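Local coordinates for DPS family protein (Vibrio cholerae O1 biovar El Tor, PDB 3IQ1) that probably binds ferric iron and oxidises metal ions, as Dps-family ferritin-like proteins do, and assembles as a shell of twelve subunits, at residues 27-32 / 90-95; 21-26 / 72-77. One frame throughout, in Å; residues are numbered along the deposited sequence.

Contact 1: 27-32 / 90-95; sequences LANYQV and KAAQIK
The helical turn 27-32 and the segment 90-95 come closest at N29 and A92, whose CA atoms lie 4.8 Å apart, just where the chain leaves the short helix 85-91. Such a near approach is possible because small side chains line the crossing. The methyl of A28 meets that of A91, CB to CB at 3.7 Å, and on the next turn of the helix V32 reaches A92, its CG2 3.7 Å from A92 CB. The A92 methyl thus sits over the step between A28 and V32.

N29 reaches out of the helix to the backbone of the loop. Its CG is turned anti to the carbonyl carbon (chi1 -77°), which lays the amide against the peptide nitrogens of Q93 and I94, with CG 3.7 Å from Q93 N. In the Dps fold, a ferritin-like four-helix bundle, the connection between the second and third long helices carries an additional short helix. Here that helix is 85-91, and its last residue and the chain that follows pack on helix 13-43.

Farther on, I94 turns back to the bundle. CD1 lies 3.8 Å from N29 O and 4.1 Å from N29 CB, and I94 also packs on F33 of helix 13-43 and I116 of helix 103-131. V32 answers with its other branch: CG1, anti to the backbone N (chi1 178°), rests 3.5 Å from I94 O and lies 3.8 Å from K95 C. V32 also packs on F85 of a second subunit, while the ends of Q93 and K95 lead outward to the exposed side.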
# COMPACT_ATOMS: atom_id res chain seq x y z
N LEU B 27 34.75 -10.66 0.67
CA LEU B 27 34.20 -9.38 1.14
C LEU B 27 35.06 -8.22 0.65
O LEU B 27 34.53 -7.23 0.18
CB LEU B 27 34.09 -9.41 2.67
CG LEU B 27 33.66 -8.12 3.33
CD1 LEU B 27 32.30 -7.67 2.83
CD2 LEU B 27 33.65 -8.30 4.83
N ALA B 28 36.38 -8.36 0.73
CA ALA B 28 37.30 -7.35 0.19
C ALA B 28 37.07 -7.07 -1.28
O ALA B 28 37.04 -5.91 -1.70
CB ALA B 28 38.74 -7.78 0.42
N ASN B 29 36.91 -8.14 -2.07
CA ASN B 29 36.61 -7.99 -3.46
C ASN B 29 35.28 -7.29 -3.66
O ASN B 29 35.16 -6.42 -4.52
CB ASN B 29 36.65 -9.34 -4.16
CG ASN B 29 38.09 -9.81 -4.42
OD1 ASN B 29 38.42 -11.00 -4.13
ND2 ASN B 29 38.91 -8.99 -4.95
N TYR B 30 34.24 -7.71 -2.93
CA TYR B 30 32.96 -7.02 -3.03
C TYR B 30 33.05 -5.54 -2.79
O TYR B 30 32.37 -4.75 -3.45
CB TYR B 30 31.91 -7.62 -2.10
CG TYR B 30 31.07 -8.72 -2.65
CD1 TYR B 30 31.44 -10.05 -2.54
CD2 TYR B 30 29.88 -8.45 -3.27
CE1 TYR B 30 30.67 -11.05 -3.04
CE2 TYR B 30 29.08 -9.50 -3.76
CZ TYR B 30 29.48 -10.76 -3.66
OH TYR B 30 28.67 -11.76 -4.19
N GLN B 31 33.83 -5.16 -1.80
CA GLN B 31 33.86 -3.78 -1.32
C GLN B 31 34.53 -2.91 -2.41
O GLN B 31 33.98 -1.85 -2.78
CB GLN B 31 34.55 -3.71 0.04
CG GLN B 31 33.68 -4.21 1.18
CD GLN B 31 32.65 -3.20 1.68
OE1 GLN B 31 32.05 -2.47 0.86
NE2 GLN B 31 32.37 -3.20 2.99
N VAL B 32 35.68 -3.35 -2.93
CA VAL B 32 36.32 -2.64 -4.03
C VAL B 32 35.43 -2.59 -5.27
O VAL B 32 35.28 -1.53 -5.90
CB VAL B 32 37.70 -3.20 -4.36
CG1 VAL B 32 38.35 -2.45 -5.58
CG2 VAL B 32 38.66 -3.09 -3.15
N LYS B 90 44.35 -4.11 0.87
CA LYS B 90 45.39 -5.12 1.04
C LYS B 90 44.98 -6.48 0.52
O LYS B 90 45.80 -7.21 -0.02
CB LYS B 90 45.81 -5.22 2.50
CG LYS B 90 47.03 -6.03 2.75
CD LYS B 90 47.51 -5.86 4.18
CE LYS B 90 48.44 -7.00 4.62
NZ LYS B 90 49.03 -6.70 5.97
N ALA B 91 43.73 -6.84 0.73
CA ALA B 91 43.23 -8.21 0.44
C ALA B 91 42.62 -8.41 -0.94
O ALA B 91 42.59 -9.55 -1.41
CB ALA B 91 42.18 -8.63 1.49
N ALA B 92 42.11 -7.37 -1.58
CA ALA B 92 41.33 -7.55 -2.81
C ALA B 92 42.18 -7.90 -4.02
O ALA B 92 43.32 -7.41 -4.13
CB ALA B 92 40.58 -6.29 -3.11
N GLN B 93 41.63 -8.72 -4.89
CA GLN B 93 42.16 -8.99 -6.22
C GLN B 93 41.58 -8.00 -7.22
O GLN B 93 42.25 -7.55 -8.08
CB GLN B 93 41.91 -10.43 -6.70
CG GLN B 93 42.61 -10.65 -8.08
CD GLN B 93 42.21 -11.90 -8.91
OE1 GLN B 93 41.51 -12.74 -8.46
NE2 GLN B 93 42.68 -11.95 -10.12
N ILE B 94 40.31 -7.68 -7.09
CA ILE B 94 39.71 -6.67 -7.97
C ILE B 94 40.42 -5.32 -7.74
O ILE B 94 40.62 -4.92 -6.60
CB ILE B 94 38.19 -6.53 -7.73
CG1 ILE B 94 37.49 -7.82 -8.12
CG2 ILE B 94 37.62 -5.37 -8.53
CD1 ILE B 94 35.94 -7.85 -7.90
N LYS B 95 40.84 -4.68 -8.83
CA LYS B 95 41.55 -3.41 -8.74
C LYS B 95 40.59 -2.23 -8.67
O LYS B 95 39.51 -2.25 -9.26
CB LYS B 95 42.44 -3.25 -9.98
CG LYS B 95 43.46 -4.41 -10.21
CD LYS B 95 44.11 -4.27 -11.65
CE LYS B 95 44.86 -5.48 -12.09
NZ LYS B 95 45.67 -5.21 -13.36

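Contact 2: 21-26 / 72-77; sequences NALNNL and ERILTL
L23 and I74 form the middle of an antiparallel packing between the first two long helices of the ferritin-like four-helix bundle. Over these short segments the axes run at 164° to each other and come within 9.8 Å. The close packing is centred on this pair, which bury about 70 Å² each, with L23 CB 3.7 Å from I74 CG1. Beyond it I74 CD1 reaches over to the next residue and ends 3.7 Å from the backbone N of N24, with the N24 amide beside it. I74 CG1 is anti to the carbonyl carbon (chi1 -67°), and this aims the long branch at the facing helix.

L77 adds a single methyl contact, its CD1 3.7 Å from L23 CD1 with the two side chains at about a right angle; L23 CD1 to R73 CG is longer, 4.1 Å. R73 lends just this aliphatic part: its guanidinium group forms salt bridges to D133 and to E148 of a third subunit. L75 and E72 point away from helix 13-43 and pack on W152 of that third subunit, where E72 also makes a salt bridge to its K149. On the solvent side N21 is exposed and points away from 72-77. At the end of helix 49-76, E72 O accepts from the backbone N of T76 on one face of its carbonyl plane, and from the opposite face T76 OG1 reaches E72 O at 2.7 Å.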
# COMPACT_ATOMS: atom_id res chain seq x y z
N ASN B 21 38.18 -16.87 6.71
CA ASN B 21 39.30 -16.22 6.00
C ASN B 21 39.01 -16.03 4.49
O ASN B 21 39.20 -14.92 3.93
CB ASN B 21 40.57 -17.04 6.14
CG ASN B 21 41.13 -17.06 7.55
OD1 ASN B 21 40.76 -16.24 8.39
ND2 ASN B 21 42.09 -17.99 7.81
N ALA B 22 38.48 -17.07 3.87
CA ALA B 22 38.14 -17.02 2.44
C ALA B 22 36.96 -16.06 2.19
O ALA B 22 36.98 -15.29 1.21
CB ALA B 22 37.75 -18.41 1.92
N LEU B 23 35.97 -16.10 3.10
CA LEU B 23 34.87 -15.19 3.03
C LEU B 23 35.31 -13.70 3.18
O LEU B 23 34.73 -12.81 2.57
CB LEU B 23 33.77 -15.53 4.02
CG LEU B 23 32.97 -16.85 3.74
CD1 LEU B 23 32.22 -17.25 4.99
CD2 LEU B 23 32.01 -16.68 2.54
N ASN B 24 36.26 -13.45 4.04
CA ASN B 24 36.80 -12.13 4.21
C ASN B 24 37.50 -11.67 2.97
O ASN B 24 37.38 -10.49 2.59
CB ASN B 24 37.78 -12.08 5.40
CG ASN B 24 37.19 -11.52 6.62
OD1 ASN B 24 37.44 -12.04 7.75
ND2 ASN B 24 36.41 -10.46 6.46
N ASN B 25 38.23 -12.56 2.28
CA ASN B 25 38.85 -12.14 0.99
C ASN B 25 37.78 -11.83 -0.04
O ASN B 25 37.87 -10.91 -0.83
CB ASN B 25 39.84 -13.18 0.48
CG ASN B 25 41.09 -13.21 1.30
OD1 ASN B 25 41.51 -12.20 1.92
ND2 ASN B 25 41.77 -14.38 1.27
N LEU B 26 36.71 -12.61 -0.02
CA LEU B 26 35.58 -12.33 -0.89
C LEU B 26 34.98 -10.95 -0.60
O LEU B 26 34.66 -10.21 -1.52
CB LEU B 26 34.53 -13.41 -0.79
CG LEU B 26 33.28 -13.32 -1.68
CD1 LEU B 26 33.59 -13.43 -3.15
CD2 LEU B 26 32.27 -14.37 -1.24
N GLU B 72 27.83 -10.62 7.93
CA GLU B 72 27.02 -11.33 8.96
C GLU B 72 27.38 -12.83 8.98
O GLU B 72 27.41 -13.44 10.06
CB GLU B 72 25.55 -11.19 8.70
CG GLU B 72 25.01 -9.87 8.90
CD GLU B 72 23.51 -9.89 8.80
OE1 GLU B 72 22.92 -10.73 8.03
OE2 GLU B 72 22.95 -9.04 9.49
N ARG B 73 27.62 -13.44 7.83
CA ARG B 73 28.03 -14.86 7.80
C ARG B 73 29.39 -15.04 8.51
O ARG B 73 29.58 -15.98 9.23
CB ARG B 73 28.10 -15.42 6.36
CG ARG B 73 28.32 -16.90 6.26
CD ARG B 73 27.19 -17.73 6.87
NE ARG B 73 27.59 -19.09 7.14
CZ ARG B 73 26.93 -19.92 7.94
NH1 ARG B 73 25.77 -19.53 8.45
NH2 ARG B 73 27.38 -21.14 8.18
N ILE B 74 30.33 -14.13 8.28
CA ILE B 74 31.63 -14.16 8.95
C ILE B 74 31.45 -14.07 10.45
O ILE B 74 32.04 -14.85 11.23
CB ILE B 74 32.55 -13.05 8.39
CG1 ILE B 74 32.92 -13.37 6.91
CG2 ILE B 74 33.80 -12.87 9.30
CD1 ILE B 74 33.49 -12.16 6.09
N LEU B 75 30.60 -13.15 10.89
CA LEU B 75 30.30 -13.00 12.33
C LEU B 75 29.65 -14.30 12.88
O LEU B 75 29.88 -14.70 14.00
CB LEU B 75 29.36 -11.80 12.54
CG LEU B 75 30.00 -10.43 12.34
CD1 LEU B 75 28.93 -9.36 12.02
CD2 LEU B 75 30.84 -10.09 13.58
N THR B 76 28.81 -14.92 12.06
CA THR B 76 28.06 -16.11 12.41
C THR B 76 29.01 -17.28 12.64
O THR B 76 28.77 -18.09 13.52
CB THR B 76 26.99 -16.40 11.32
OG1 THR B 76 25.96 -15.35 11.38
CG2 THR B 76 26.27 -17.70 11.55
N LEU B 77 30.13 -17.26 11.94
CA LEU B 77 31.21 -18.24 12.07
C LEU B 77 32.18 -17.89 13.21
O LEU B 77 33.22 -18.53 13.33
CB LEU B 77 31.97 -18.43 10.74
CG LEU B 77 31.15 -19.10 9.61
CD1 LEU B 77 31.94 -18.89 8.30
CD2 LEU B 77 30.88 -20.55 9.90

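Overall arrangement
Contacts 1 and 2 occupy successive turns of helix 13-43, with centres about 13 Å apart. Contact 2 sets that helix against its antiparallel partner 49-76 inside the bundle, whereas contact 1 packs the end of helix 85-91 and the chain after it on the same helix; in sequence the segments alternate. They meet at two places: L27 CD2 lies 4.1 Å from I74 CD1, and A91 CB lies 3.7 Å from N25 OD1. Contact 1 is centred about 8 Å from the centre of the chain and contact 2 about 11 Å. Both touch the second subunit, and contact 2 also meets the third, so both adjoin subunit interfaces of the twelve-chain assembly.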